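Local coordinates for HD-GYP domain-containing protein (Bdellovibrio bacteriovorus, PDB 3TM8) that is not functionally confirmed but belongs to the HD-GYP family of cyclic-di-GMP phosphodiesterases and binds a pair of iron(III) ions, at residues 203-208 against 237-242; 232-237 against 265-270; 254-259 against 272-277; 280-285 against 311-316. One frame throughout, in Å; residues are numbered along the deposited sequence. Where two conformers were deposited one is given.

Contact 1 (203-208 against 237-242); sequences HDYGHH and AQKVQD. With FE (Fe (III) ion), chain D; FE (Fe (III) ion), chain E; PO4 (phosphate ion), chain C.
The Tyr205 ring meets Lys239 and Val240 obliquely. Its CE2 lies 3.8 Å from Lys239 CD and equally close to Val240 CG1. The lysine chain crosses the phenol at about a right angle, and the amine end then runs off elsewhere. Tyr205 reaches the helix because its CG is anti to the backbone N (chi1 176°). No hydrogen bond joins the two segments; this is apolar contact.

His203 and His207 turn to the metal site: the first binds an iron, the second the phosphate. The His203 ring has Asp204 CB over one face, near the rim of the ring, and the bridging water at its edge. The phosphate lies at the edge of the His207 ring, in its plane. His207 NE2 donates to phosphate O4 at 2.8 Å, with an N-H...acceptor angle of 154°.

His203 and Asp204 are the HD pair that names the superfamily. His203 NE2 binds one iron at 2.3 Å. Asp204 bridges the pair: OD2 binds that iron and OD1 the other, both at 2.1 Å. His203 ND1 is held by the carbonyl of Ala200, which fixes the ring's rotation.

The segment 203-208 is the turn that leaves helix 190-202, and the contact sets it against the C-terminal part of helix 223-240. Beyond Tyr205, Val240 also packs on Ile251 and Ile254 of helix 248-256.

Contact 2 (232-237 against 265-270); sequences HPIEGA and GPKGLR. With FE (Fe (III) ion), chain E.
This is a small, partly buried contact, mainly apolar, between Pro233 and Ile234 of helix 223-240 and Pro266 and Lys267 of the loop before helix 276-293. Each proline's CB is directed at the other segment, and the rings meet with Pro233 CG 4.3 Å from Pro266 CG. Beside them, Ile234 and Lys267 lie alongside, running opposite ways. Lys267 NZ comes within 4.1 Å of Ile234 CG1.

The lysine chain is extended as far as CE and bends at its last torsion (chi4 -73°). There NZ gives a hydrogen bond to a water at 2.9 Å. The same water donates to Ile234 O at 3.0 Å, so it links the ammonium to the helix backbone.

The loop forms a type I turn from Gly265 to Gly268. Gly265 and Pro266 fit the GYP signature of the family with its tyrosine missing, consistent with an unconventional member.

His232 lies within helix 223-240, one residue before Pro233. Its NE2 binds one iron at 2.2 Å, and ND1 is held by the carbonyl of Trp229. Pro233 CD covers one face of this imidazole off-centre, 3.2 Å above the plane. Pro233 and Pro266 both also touch Glu258, another ligand of that iron.

Contact 3 (254-259 against 272-277); sequences IGQHEE and KDMDPL. With FE (Fe (III) ion), chain E.
Gln256 and Met274 point toward each other's segments and pass side by side. The Gln256 chain is extended beyond CG (chi2 175°), which carries its amide across to the backbone after Met274. There OE1 accepts from Asp275 N at 2.9 Å, with an N-H...acceptor angle of 160°. The donor lies in the carbonyl plane, on a lone pair of OE1.

Met274 runs the other way and bends at chi3. Its CE comes 3.4 Å from Gln256 O, and its SD lies 3.5 Å from Glu259 CB. The Glu259 carboxylate turns away from Met274 and accepts from the backbone N of Lys267 and of Leu269.

Gln256 to Glu259 is a type I turn following on from helix 248-256. It presents the metal-binding His-Glu pair of the HD-GYP domain: His257 NE2 and Glu258 OE2 each bind the same iron at 2.2 Å. The CB atoms of both point away from 272-277. His257 ND1 is hydrogen-bonded to Ile253 O and only weakly to Ile254 O.

Across the contact, Asp275 is the N-cap of helix 276-293. Its OD1 accepts from Leu277 N at 2.9 Å, on the anti side and 30° out of the carboxylate plane. The other oxygen, OD2, is bonded to Asn252 ND2 of helix 248-256.

Contact 4 (280-285 against 311-316); sequences LVSSAN and GKHPLQ. With FE (Fe (III) ion), chain D; PO4 (phosphate ion), chain C.
His313 lays the edge of its imidazole against Ser282, whose OG sits near the ring plane, 3.1 Å from His313 CE1. With OG anti to the backbone N (chi1 177°), the Ser282 hydroxyl reaches the ring edge and, beyond the two segments, its main hydrogen-bond partner Glu259 O. A weak hydrogen bond goes to His257 O.

Ser283, one residue on, touches the same histidine from an oblique position. Its OG lies 3.7 Å from His313 CB and 3.6 Å from Pro314 CD. A water lies at another part of the ring edge. It is hydrogen-bonded to Ser283 OG at 3.0 Å and to His313 ND1 at 2.8 Å, and lies in the ring plane. Ser283 OG also pairs with His317 ND1 and with the carbonyl of Val279, so several partners hold this buried hydroxyl.

Asn285 turns to the metal site. Its OD1 binds one iron at 2.1 Å, completing a set with His170, His203 and Asp204. Its ND2 donates to phosphate O3 at 3.0 Å, almost straight at 169°. Asn285 probably takes the place of the last aspartate of the usual H-HD-D metal set.

The contact joins the middle of helix 276-293 to the turn that enters helix 315-325, with Pro314 at the N-cap. Pro314 also packs on Val279 and Ile261. Away from His313, Leu280 and Ala284 pack on helix 167-185, and Leu280 and Val281 on helix 190-202.

All four contacts supply ligands to one di-iron site. Contacts 1 and 4 share the first iron and contacts 1, 2 and 3 the second; Asp204 of contact 1 serves both. One water and the phosphate, probably from the crystallisation liquor, also bridge the pair. Contacts 1 and 2 share Ala237 and touch where His207 CE1 lies 3.1 Å from His232 ND1, in a stack of the two rings. Contacts 2 and 3 are neighbours, with centres about 8 Å apart. Glu259 ties contact 3 to both contact 2 and contact 4. Contacts 1 and 4 have centres about 21 Å apart, yet His203 NE2 and Asn285 OD1 meet at the first iron.

Contact 1 (203-208 against 237-242)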
loop_
_atom_site.group_PDB
_atom_site.type_symbol
_atom_site.label_atom_id
_atom_site.label_comp_id
_atom_site.label_asym_id
_atom_site.label_seq_id
_atom_site.Cartn_x
_atom_site.Cartn_y
_atom_site.Cartn_z
ATOM N N HIS A 203 1.696 7.335 0.682
ATOM C CA HIS A 203 1.192 8.544 0.036
ATOM C C HIS A 203 -0.100 9.077 0.641
ATOM O O HIS A 203 -0.301 10.291 0.698
ATOM C CB HIS A 203 1.070 8.384 -1.489
ATOM C CG HIS A 203 -0.145 7.635 -1.944
ATOM N ND1 HIS A 203 -0.208 6.256 -1.996
ATOM C CD2 HIS A 203 -1.350 8.082 -2.376
ATOM C CE1 HIS A 203 -1.398 5.890 -2.445
ATOM N NE2 HIS A 203 -2.104 6.979 -2.695
ATOM N N ASP A 204 -0.972 8.176 1.097
ATOM C CA ASP A 204 -2.296 8.564 1.584
ATOM C C ASP A 204 -2.387 8.667 3.096
ATOM O O ASP A 204 -3.463 8.526 3.683
ATOM C CB ASP A 204 -3.371 7.640 1.011
ATOM C CG ASP A 204 -3.929 8.151 -0.309
ATOM O OD1 ASP A 204 -3.814 9.373 -0.561
ATOM O OD2 ASP A 204 -4.480 7.337 -1.088
ATOM N N TYR A 205 -1.257 8.960 3.726
ATOM C CA TYR A 205 -1.228 9.203 5.162
ATOM C C TYR A 205 -2.308 10.201 5.609
ATOM O O TYR A 205 -2.888 10.067 6.692
ATOM C CB TYR A 205 0.160 9.693 5.574
ATOM C CG TYR A 205 0.264 10.076 7.029
ATOM C CD1 TYR A 205 -0.175 9.217 8.036
ATOM C CD2 TYR A 205 0.794 11.303 7.396
ATOM C CE1 TYR A 205 -0.069 9.578 9.377
ATOM C CE2 TYR A 205 0.890 11.673 8.716
ATOM C CZ TYR A 205 0.459 10.813 9.703
ATOM O OH TYR A 205 0.573 11.212 11.009
ATOM N N GLY A 206 -2.595 11.196 4.772
ATOM C CA GLY A 206 -3.605 12.186 5.104
ATOM C C GLY A 206 -4.999 11.626 5.325
ATOM O O GLY A 206 -5.836 12.285 5.960
ATOM N N HIS A 207 -5.268 10.437 4.791
ATOM C CA HIS A 207 -6.573 9.799 4.981
ATOM C C HIS A 207 -6.645 8.964 6.261
ATOM O O HIS A 207 -7.700 8.428 6.571
ATOM C CB HIS A 207 -6.931 8.850 3.824
ATOM C CG HIS A 207 -7.237 9.516 2.516
ATOM N ND1 HIS A 207 -8.123 10.566 2.384
ATOM C CD2 HIS A 207 -6.834 9.206 1.260
ATOM C CE1 HIS A 207 -8.215 10.901 1.108
ATOM N NE2 HIS A 207 -7.450 10.086 0.404
ATOM N N HIS A 208 -5.529 8.795 6.966
ATOM C CA HIS A 208 -5.517 7.901 8.122
ATOM C C HIS A 208 -6.508 8.395 9.165
ATOM O O HIS A 208 -6.446 9.549 9.587
ATOM C CB HIS A 208 -4.107 7.818 8.695
ATOM C CG HIS A 208 -3.970 6.900 9.863
ATOM N ND1 HIS A 208 -4.126 5.533 9.769
ATOM C CD2 HIS A 208 -3.642 7.155 11.147
ATOM C CE1 HIS A 208 -3.917 4.989 10.955
ATOM N NE2 HIS A 208 -3.616 5.951 11.808
ATOM N N ALA A 237 1.056 16.053 4.399
ATOM C CA ALA A 237 2.398 16.603 4.291
ATOM C C ALA A 237 2.739 17.526 5.462
ATOM O O ALA A 237 3.860 17.504 5.968
ATOM C CB ALA A 237 2.564 17.330 2.968
ATOM N N GLN A 238 1.776 18.334 5.895
ATOM C CA GLN A 238 2.032 19.254 6.995
ATOM C C GLN A 238 2.428 18.497 8.259
ATOM O O GLN A 238 3.259 18.961 9.041
ATOM C CB GLN A 238 0.815 20.145 7.252
ATOM C CG GLN A 238 0.623 21.232 6.210
ATOM C CD GLN A 238 -0.674 21.987 6.394
ATOM O OE1 GLN A 238 -1.559 21.552 7.135
ATOM N NE2 GLN A 238 -0.797 23.123 5.717
ATOM N N LYS A 239 1.837 17.323 8.446
ATOM C CA LYS A 239 2.113 16.509 9.623
ATOM C C LYS A 239 3.535 15.953 9.639
ATOM O O LYS A 239 4.120 15.772 10.706
ATOM C CB LYS A 239 1.117 15.355 9.723
ATOM C CG LYS A 239 -0.324 15.776 9.966
ATOM C CD LYS A 239 -1.229 14.551 10.010
ATOM C CE LYS A 239 -2.696 14.930 10.116
ATOM N NZ LYS A 239 -2.995 15.654 11.380
ATOM N N VAL A 240 4.095 15.670 8.468
ATOM C CA VAL A 240 5.412 15.035 8.423
ATOM C C VAL A 240 6.553 15.942 7.968
ATOM O O VAL A 240 7.714 15.585 8.138
ATOM C CB VAL A 240 5.417 13.773 7.530
ATOM C CG1 VAL A 240 4.446 12.726 8.067
ATOM C CG2 VAL A 240 5.096 14.140 6.086
ATOM N N GLN A 241 6.237 17.108 7.413
ATOM C CA GLN A 241 7.254 17.911 6.722
ATOM C C GLN A 241 8.408 18.408 7.597
ATOM O O GLN A 241 9.483 18.725 7.083
ATOM C CB GLN A 241 6.616 19.081 5.962
ATOM C CG GLN A 241 5.909 20.098 6.838
ATOM C CD GLN A 241 5.231 21.189 6.023
ATOM O OE1 GLN A 241 5.353 21.233 4.797
ATOM N NE2 GLN A 241 4.513 22.074 6.701
ATOM N N ASP A 242 8.194 18.476 8.908
ATOM C CA ASP A 242 9.228 18.960 9.816
ATOM C C ASP A 242 9.882 17.827 10.603
ATOM O O ASP A 242 10.722 18.067 11.467
ATOM C CB ASP A 242 8.664 20.021 10.766
ATOM C CG ASP A 242 8.116 21.231 10.032
ATOM O OD1 ASP A 242 8.917 21.971 9.422
ATOM O OD2 ASP A 242 6.886 21.447 10.070
HETATM FE FE FE D . -4.306 7.265 -3.176
HETATM FE FE FE E . -4.481 10.548 -2.229
HETATM P P PO4 C . -7.031 8.875 -3.252
HETATM O O1 PO4 C . -8.514 8.721 -3.029
HETATM O O2 PO4 C . -6.332 7.544 -3.385
HETATM O O3 PO4 C . -6.761 9.577 -4.604
HETATM O O4 PO4 C . -6.440 9.768 -2.183
HETATM O O HOH W 1 -3.936 9.180 -3.470
#

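Contact 2 (232-237 against 265-270)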
loop_
_atom_site.group_PDB
_atom_site.type_symbol
_atom_site.label_atom_id
_atom_site.label_comp_id
_atom_site.label_asym_id
_atom_site.label_seq_id
_atom_site.Cartn_x
_atom_site.Cartn_y
_atom_site.Cartn_z
ATOM N N HIS A 232 -6.538 16.126 2.064
ATOM C CA HIS A 232 -5.652 15.062 2.556
ATOM C C HIS A 232 -4.151 15.181 2.207
ATOM O O HIS A 232 -3.305 14.892 3.056
ATOM C CB HIS A 232 -6.215 13.651 2.289
ATOM C CG HIS A 232 -5.952 13.122 0.915
ATOM N ND1 HIS A 232 -6.775 13.398 -0.155
ATOM C CD2 HIS A 232 -4.994 12.286 0.448
ATOM C CE1 HIS A 232 -6.316 12.777 -1.230
ATOM N NE2 HIS A 232 -5.232 12.103 -0.892
ATOM N N PRO A 233 -3.804 15.598 0.977
ATOM C CA PRO A 233 -2.359 15.694 0.721
ATOM C C PRO A 233 -1.738 16.834 1.520
ATOM O O PRO A 233 -0.612 16.722 1.997
ATOM C CB PRO A 233 -2.263 16.003 -0.777
ATOM C CG PRO A 233 -3.641 15.906 -1.321
ATOM C CD PRO A 233 -4.624 15.929 -0.201
ATOM N N ILE A 234 -2.481 17.925 1.658
ATOM C CA ILE A 234 -2.006 19.096 2.381
ATOM C C ILE A 234 -1.799 18.769 3.853
ATOM O O ILE A 234 -0.738 19.044 4.419
ATOM C CB ILE A 234 -2.994 20.275 2.236
ATOM C CG1 ILE A 234 -3.117 20.671 0.762
ATOM C CG2 ILE A 234 -2.544 21.458 3.086
ATOM C CD1 ILE A 234 -4.207 21.690 0.477
ATOM N N GLU A 235 -2.813 18.165 4.467
ATOM C CA GLU A 235 -2.737 17.785 5.871
ATOM C C GLU A 235 -1.687 16.709 6.111
ATOM O O GLU A 235 -0.925 16.779 7.076
ATOM C CB GLU A 235 -4.101 17.327 6.384
ATOM C CG GLU A 235 -5.089 18.466 6.555
ATOM C CD GLU A 235 -6.348 18.040 7.277
ATOM O OE1 GLU A 235 -6.518 16.825 7.507
ATOM O OE2 GLU A 235 -7.163 18.921 7.614
ATOM N N GLY A 236 -1.651 15.712 5.231
ATOM C CA GLY A 236 -0.671 14.646 5.339
ATOM C C GLY A 236 0.749 15.184 5.355
ATOM O O GLY A 236 1.555 14.831 6.217
ATOM N N ALA A 237 1.056 16.053 4.399
ATOM C CA ALA A 237 2.398 16.603 4.291
ATOM C C ALA A 237 2.739 17.526 5.462
ATOM O O ALA A 237 3.860 17.504 5.968
ATOM C CB ALA A 237 2.564 17.330 2.968
ATOM N N GLY A 265 -5.110 20.131 -9.424
ATOM C CA GLY A 265 -5.102 19.451 -8.138
ATOM C C GLY A 265 -5.242 20.407 -6.968
ATOM O O GLY A 265 -5.262 21.625 -7.152
ATOM N N PRO A 266 -5.341 19.858 -5.746
ATOM C CA PRO A 266 -5.593 20.653 -4.536
ATOM C C PRO A 266 -4.590 21.787 -4.292
ATOM O O PRO A 266 -4.983 22.828 -3.757
ATOM C CB PRO A 266 -5.499 19.614 -3.416
ATOM C CG PRO A 266 -5.886 18.333 -4.067
ATOM C CD PRO A 266 -5.332 18.411 -5.461
ATOM N N LYS A 267 -3.327 21.592 -4.666
ATOM C CA LYS A 267 -2.301 22.622 -4.466
ATOM C C LYS A 267 -2.119 23.529 -5.685
ATOM O O LYS A 267 -1.393 24.520 -5.622
ATOM C CB LYS A 267 -0.953 21.989 -4.096
ATOM C CG LYS A 267 -0.876 21.406 -2.687
ATOM C CD LYS A 267 0.503 20.802 -2.430
ATOM C CE LYS A 267 0.678 20.373 -0.977
ATOM N NZ LYS A 267 0.842 21.534 -0.055
ATOM N N GLY A 268 -2.766 23.179 -6.792
ATOM C CA GLY A 268 -2.673 23.957 -8.017
ATOM C C GLY A 268 -1.318 23.908 -8.704
ATOM O O GLY A 268 -0.978 24.802 -9.475
ATOM N N LEU A 269 -0.539 22.864 -8.439
ATOM C CA LEU A 269 0.790 22.754 -9.028
ATOM C C LEU A 269 0.733 22.250 -10.467
ATOM O O LEU A 269 -0.104 21.420 -10.808
ATOM C CB LEU A 269 1.675 21.827 -8.190
ATOM C CG LEU A 269 1.900 22.222 -6.729
ATOM C CD1 LEU A 269 2.914 21.287 -6.100
ATOM C CD2 LEU A 269 2.364 23.664 -6.605
ATOM N N ARG A 270 1.620 22.767 -11.314
ATOM C CA ARG A 270 1.790 22.215 -12.653
ATOM C C ARG A 270 3.021 21.318 -12.673
ATOM O O ARG A 270 3.808 21.317 -11.726
ATOM C CB ARG A 270 1.890 23.327 -13.701
ATOM C CG ARG A 270 0.618 24.155 -13.806
ATOM C CD ARG A 270 0.485 24.830 -15.157
ATOM N NE ARG A 270 -0.907 25.168 -15.441
ATOM C CZ ARG A 270 -1.483 25.035 -16.631
ATOM N NH1 ARG A 270 -0.787 24.572 -17.660
ATOM N NH2 ARG A 270 -2.757 25.366 -16.793
HETATM FE FE FE E . -4.481 10.548 -2.229
HETATM O O HOH W 2 1.163 20.663 2.726
HETATM O O HOH W 1 -3.936 9.180 -3.470
#

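Contact 3 (254-259 against 272-277)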
loop_
_atom_site.group_PDB
_atom_site.type_symbol
_atom_site.label_atom_id
_atom_site.label_comp_id
_atom_site.label_asym_id
_atom_site.label_seq_id
_atom_site.Cartn_x
_atom_site.Cartn_y
_atom_site.Cartn_z
ATOM N N ILE A 254 3.820 12.591 -0.535
ATOM C CA ILE A 254 2.640 12.699 0.312
ATOM C C ILE A 254 1.835 13.965 -0.020
ATOM O O ILE A 254 0.601 13.920 -0.157
ATOM C CB ILE A 254 3.027 12.640 1.805
ATOM C CG1 ILE A 254 3.505 11.230 2.150
ATOM C CG2 ILE A 254 1.844 13.036 2.686
ATOM C CD1 ILE A 254 4.183 11.121 3.498
ATOM N N GLY A 255 2.537 15.082 -0.189
ATOM C CA GLY A 255 1.885 16.359 -0.408
ATOM C C GLY A 255 1.472 16.664 -1.834
ATOM O O GLY A 255 0.554 17.454 -2.040
ATOM N N GLN A 256 2.136 16.060 -2.819
ATOM C CA GLN A 256 1.936 16.461 -4.219
ATOM C C GLN A 256 1.241 15.412 -5.084
ATOM O O GLN A 256 1.028 15.634 -6.275
ATOM C CB GLN A 256 3.271 16.838 -4.883
ATOM C CG GLN A 256 4.029 17.957 -4.209
ATOM C CD GLN A 256 5.397 18.177 -4.850
ATOM O OE1 GLN A 256 5.747 17.524 -5.834
ATOM N NE2 GLN A 256 6.174 19.097 -4.292
ATOM N N HIS A 257 0.903 14.264 -4.508
ATOM C CA HIS A 257 0.470 13.146 -5.341
ATOM C C HIS A 257 -0.922 13.322 -5.950
ATOM O O HIS A 257 -1.318 12.520 -6.790
ATOM C CB HIS A 257 0.507 11.842 -4.549
ATOM C CG HIS A 257 -0.596 11.735 -3.541
ATOM N ND1 HIS A 257 -0.456 12.143 -2.231
ATOM C CD2 HIS A 257 -1.878 11.313 -3.665
ATOM C CE1 HIS A 257 -1.598 11.956 -1.587
ATOM N NE2 HIS A 257 -2.478 11.457 -2.437
ATOM N N GLU A 258 -1.676 14.330 -5.506
ATOM C CA GLU A 258 -2.975 14.625 -6.123
ATOM C C GLU A 258 -2.867 15.754 -7.144
ATOM O O GLU A 258 -3.868 16.178 -7.724
ATOM C CB GLU A 258 -4.028 14.980 -5.076
ATOM C CG GLU A 258 -4.343 13.853 -4.105
ATOM C CD GLU A 258 -4.948 12.618 -4.758
ATOM O OE1 GLU A 258 -5.228 12.620 -5.975
ATOM O OE2 GLU A 258 -5.153 11.630 -4.031
ATOM N N GLU A 259 -1.656 16.249 -7.372
ATOM C CA GLU A 259 -1.463 17.311 -8.343
ATOM C C GLU A 259 -1.512 16.738 -9.748
ATOM O O GLU A 259 -1.156 15.581 -9.971
ATOM C CB GLU A 259 -0.153 18.054 -8.082
ATOM C CG GLU A 259 -0.112 18.741 -6.724
ATOM C CD GLU A 259 -1.397 19.502 -6.409
ATOM O OE1 GLU A 259 -1.734 20.453 -7.151
ATOM O OE2 GLU A 259 -2.070 19.157 -5.413
ATOM N N LYS A 272 5.890 21.380 -13.963
ATOM C CA LYS A 272 7.162 22.057 -13.720
ATOM C C LYS A 272 7.407 22.391 -12.245
ATOM O O LYS A 272 8.552 22.586 -11.830
ATOM C CB LYS A 272 7.250 23.340 -14.556
ATOM C CG LYS A 272 6.301 24.434 -14.091
ATOM C CD LYS A 272 6.474 25.718 -14.889
ATOM C CE LYS A 272 5.592 26.828 -14.334
ATOM N NZ LYS A 272 5.787 28.111 -15.065
ATOM N N ASP A 273 6.335 22.462 -11.460
ATOM C CA ASP A 273 6.426 22.847 -10.051
ATOM C C ASP A 273 6.616 21.641 -9.136
ATOM O O ASP A 273 6.809 21.792 -7.929
ATOM C CB ASP A 273 5.154 23.584 -9.615
ATOM C CG ASP A 273 4.778 24.718 -10.547
ATOM O OD1 ASP A 273 5.662 25.528 -10.900
ATOM O OD2 ASP A 273 3.589 24.801 -10.922
ATOM N N MET A 274 6.550 20.446 -9.710
ATOM C CA MET A 274 6.468 19.227 -8.912
ATOM C C MET A 274 7.735 18.394 -8.902
ATOM O O MET A 274 8.531 18.440 -9.832
ATOM C CB MET A 274 5.346 18.347 -9.440
ATOM C CG MET A 274 3.965 18.805 -9.080
ATOM S SD MET A 274 2.816 17.712 -9.892
ATOM C CE MET A 274 3.034 16.209 -8.931
ATOM N N ASP A 275 7.894 17.603 -7.847
ATOM C CA ASP A 275 8.908 16.563 -7.815
ATOM C C ASP A 275 8.518 15.560 -8.901
ATOM O O ASP A 275 7.394 15.062 -8.908
ATOM C CB ASP A 275 8.898 15.900 -6.432
ATOM C CG ASP A 275 10.007 14.888 -6.245
ATOM O OD1 ASP A 275 10.346 14.185 -7.219
ATOM O OD2 ASP A 275 10.529 14.788 -5.110
ATOM N N PRO A 276 9.427 15.272 -9.843
ATOM C CA PRO A 276 9.090 14.338 -10.922
ATOM C C PRO A 276 8.602 12.986 -10.395
ATOM O O PRO A 276 7.757 12.348 -11.025
ATOM C CB PRO A 276 10.413 14.183 -11.685
ATOM C CG PRO A 276 11.470 14.662 -10.741
ATOM C CD PRO A 276 10.821 15.736 -9.931
ATOM N N LEU A 277 9.114 12.555 -9.249
ATOM C CA LEU A 277 8.675 11.277 -8.704
ATOM C C LEU A 277 7.225 11.335 -8.214
ATOM O O LEU A 277 6.514 10.328 -8.252
ATOM C CB LEU A 277 9.627 10.793 -7.603
ATOM C CG LEU A 277 11.053 10.491 -8.090
ATOM C CD1 LEU A 277 11.952 10.149 -6.914
ATOM C CD2 LEU A 277 11.054 9.362 -9.112
HETATM FE FE FE E . -4.481 10.548 -2.229
HETATM O O HOH W 1 -3.936 9.180 -3.470
#

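Contact 4 (280-285 against 311-316)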
loop_
_atom_site.group_PDB
_atom_site.type_symbol
_atom_site.label_atom_id
_atom_site.label_comp_id
_atom_site.label_asym_id
_atom_site.label_seq_id
_atom_site.Cartn_x
_atom_site.Cartn_y
_atom_site.Cartn_z
ATOM N N LEU A 280 4.890 10.706 -11.127
ATOM C CA LEU A 280 4.765 9.282 -11.363
ATOM C C LEU A 280 3.736 8.661 -10.403
ATOM O O LEU A 280 2.834 7.935 -10.830
ATOM C CB LEU A 280 6.147 8.633 -11.213
ATOM C CG LEU A 280 6.370 7.233 -11.773
ATOM C CD1 LEU A 280 7.851 6.939 -11.954
ATOM C CD2 LEU A 280 5.743 6.214 -10.853
ATOM N N VAL A 281 3.868 8.958 -9.114
ATOM C CA VAL A 281 2.925 8.429 -8.134
ATOM C C VAL A 281 1.507 8.936 -8.401
ATOM O O VAL A 281 0.536 8.196 -8.230
ATOM C CB VAL A 281 3.352 8.754 -6.690
ATOM C CG1 VAL A 281 2.297 8.274 -5.701
ATOM C CG2 VAL A 281 4.687 8.099 -6.377
ATOM N N SER A 282 1.385 10.193 -8.815
ATOM C CA SER A 282 0.074 10.739 -9.152
ATOM C C SER A 282 -0.614 9.915 -10.245
ATOM O O SER A 282 -1.803 9.604 -10.139
ATOM C CB SER A 282 0.172 12.206 -9.560
ATOM O OG SER A 282 -1.105 12.684 -9.941
ATOM N N SER A 283 0.130 9.566 -11.290
ATOM C CA SER A 283 -0.410 8.743 -12.368
ATOM C C SER A 283 -0.801 7.343 -11.889
ATOM O O SER A 283 -1.892 6.856 -12.194
ATOM C CB SER A 283 0.591 8.637 -13.525
ATOM O OG SER A 283 0.929 9.920 -14.033
ATOM N N ALA A 284 0.094 6.697 -11.148
ATOM C CA ALA A 284 -0.164 5.360 -10.634
ATOM C C ALA A 284 -1.361 5.358 -9.686
ATOM O O ALA A 284 -2.208 4.463 -9.743
ATOM C CB ALA A 284 1.065 4.819 -9.928
ATOM N N ASN A 285 -1.433 6.369 -8.825
ATOM C CA ASN A 285 -2.562 6.490 -7.931
ATOM C C ASN A 285 -3.874 6.660 -8.674
ATOM O O ASN A 285 -4.875 6.046 -8.315
ATOM C CB ASN A 285 -2.389 7.672 -6.999
ATOM C CG ASN A 285 -3.556 7.824 -6.098
ATOM O OD1 ASN A 285 -3.757 6.992 -5.223
ATOM N ND2 ASN A 285 -4.373 8.845 -6.324
ATOM N N GLY A 311 -6.033 15.853 -19.531
ATOM C CA GLY A 311 -4.818 16.629 -19.385
ATOM C C GLY A 311 -4.186 16.548 -18.012
ATOM O O GLY A 311 -3.255 17.289 -17.701
ATOM N N LYS A 312 -4.687 15.645 -17.182
ATOM C CA LYS A 312 -4.257 15.618 -15.801
ATOM C C LYS A 312 -2.949 14.873 -15.613
ATOM O O LYS A 312 -2.197 15.199 -14.704
ATOM C CB LYS A 312 -5.348 15.036 -14.898
ATOM C CG LYS A 312 -6.599 15.898 -14.829
ATOM C CD LYS A 312 -7.560 15.372 -13.775
ATOM C CE LYS A 312 -8.891 16.108 -13.807
ATOM N NZ LYS A 312 -8.769 17.507 -13.322
ATOM N N HIS A 313 -2.673 13.884 -16.470
ATOM C CA HIS A 313 -1.467 13.060 -16.307
ATOM C C HIS A 313 -0.764 12.857 -17.634
ATOM O O HIS A 313 -1.407 12.856 -18.677
ATOM C CB HIS A 313 -1.814 11.700 -15.707
ATOM C CG HIS A 313 -2.635 11.797 -14.463
ATOM N ND1 HIS A 313 -2.084 12.051 -13.224
ATOM C CD2 HIS A 313 -3.971 11.696 -14.269
ATOM C CE1 HIS A 313 -3.047 12.089 -12.318
ATOM N NE2 HIS A 313 -4.201 11.888 -12.929
ATOM N N PRO A 314 0.561 12.663 -17.601
ATOM C CA PRO A 314 1.261 12.494 -18.879
ATOM C C PRO A 314 0.756 11.263 -19.620
ATOM O O PRO A 314 0.630 10.182 -19.032
ATOM C CB PRO A 314 2.719 12.285 -18.458
ATOM C CG PRO A 314 2.808 12.875 -17.077
ATOM C CD PRO A 314 1.477 12.569 -16.450
ATOM N N LEU A 315 0.489 11.412 -20.913
ATOM C CA LEU A 315 -0.013 10.290 -21.686
ATOM C C LEU A 315 0.941 9.098 -21.602
ATOM O O LEU A 315 0.495 7.957 -21.533
ATOM C CB LEU A 315 -0.262 10.686 -23.145
ATOM C CG LEU A 315 -0.745 9.578 -24.084
ATOM C CD1 LEU A 315 -2.093 8.996 -23.632
ATOM C CD2 LEU A 315 -0.795 10.074 -25.532
ATOM N N GLN A 316 2.249 9.349 -21.608
ATOM C CA GLN A 316 3.188 8.228 -21.524
ATOM C C GLN A 316 3.017 7.408 -20.236
ATOM O O GLN A 316 3.183 6.187 -20.250
ATOM C CB GLN A 316 4.651 8.657 -21.735
ATOM C CG GLN A 316 5.237 9.614 -20.704
ATOM C CD GLN A 316 5.073 11.071 -21.084
ATOM O OE1 GLN A 316 4.039 11.475 -21.607
ATOM N NE2 GLN A 316 6.103 11.866 -20.836
HETATM FE FE FE D . -4.306 7.265 -3.176
HETATM P P PO4 C . -7.031 8.875 -3.252
HETATM O O1 PO4 C . -8.514 8.721 -3.029
HETATM O O2 PO4 C . -6.332 7.544 -3.385
HETATM O O3 PO4 C . -6.761 9.577 -4.604
HETATM O O4 PO4 C . -6.440 9.768 -2.183
HETATM O O HOH W 3 0.592 12.783 -13.147
HETATM O O HOH W 1 -3.936 9.180 -3.470
#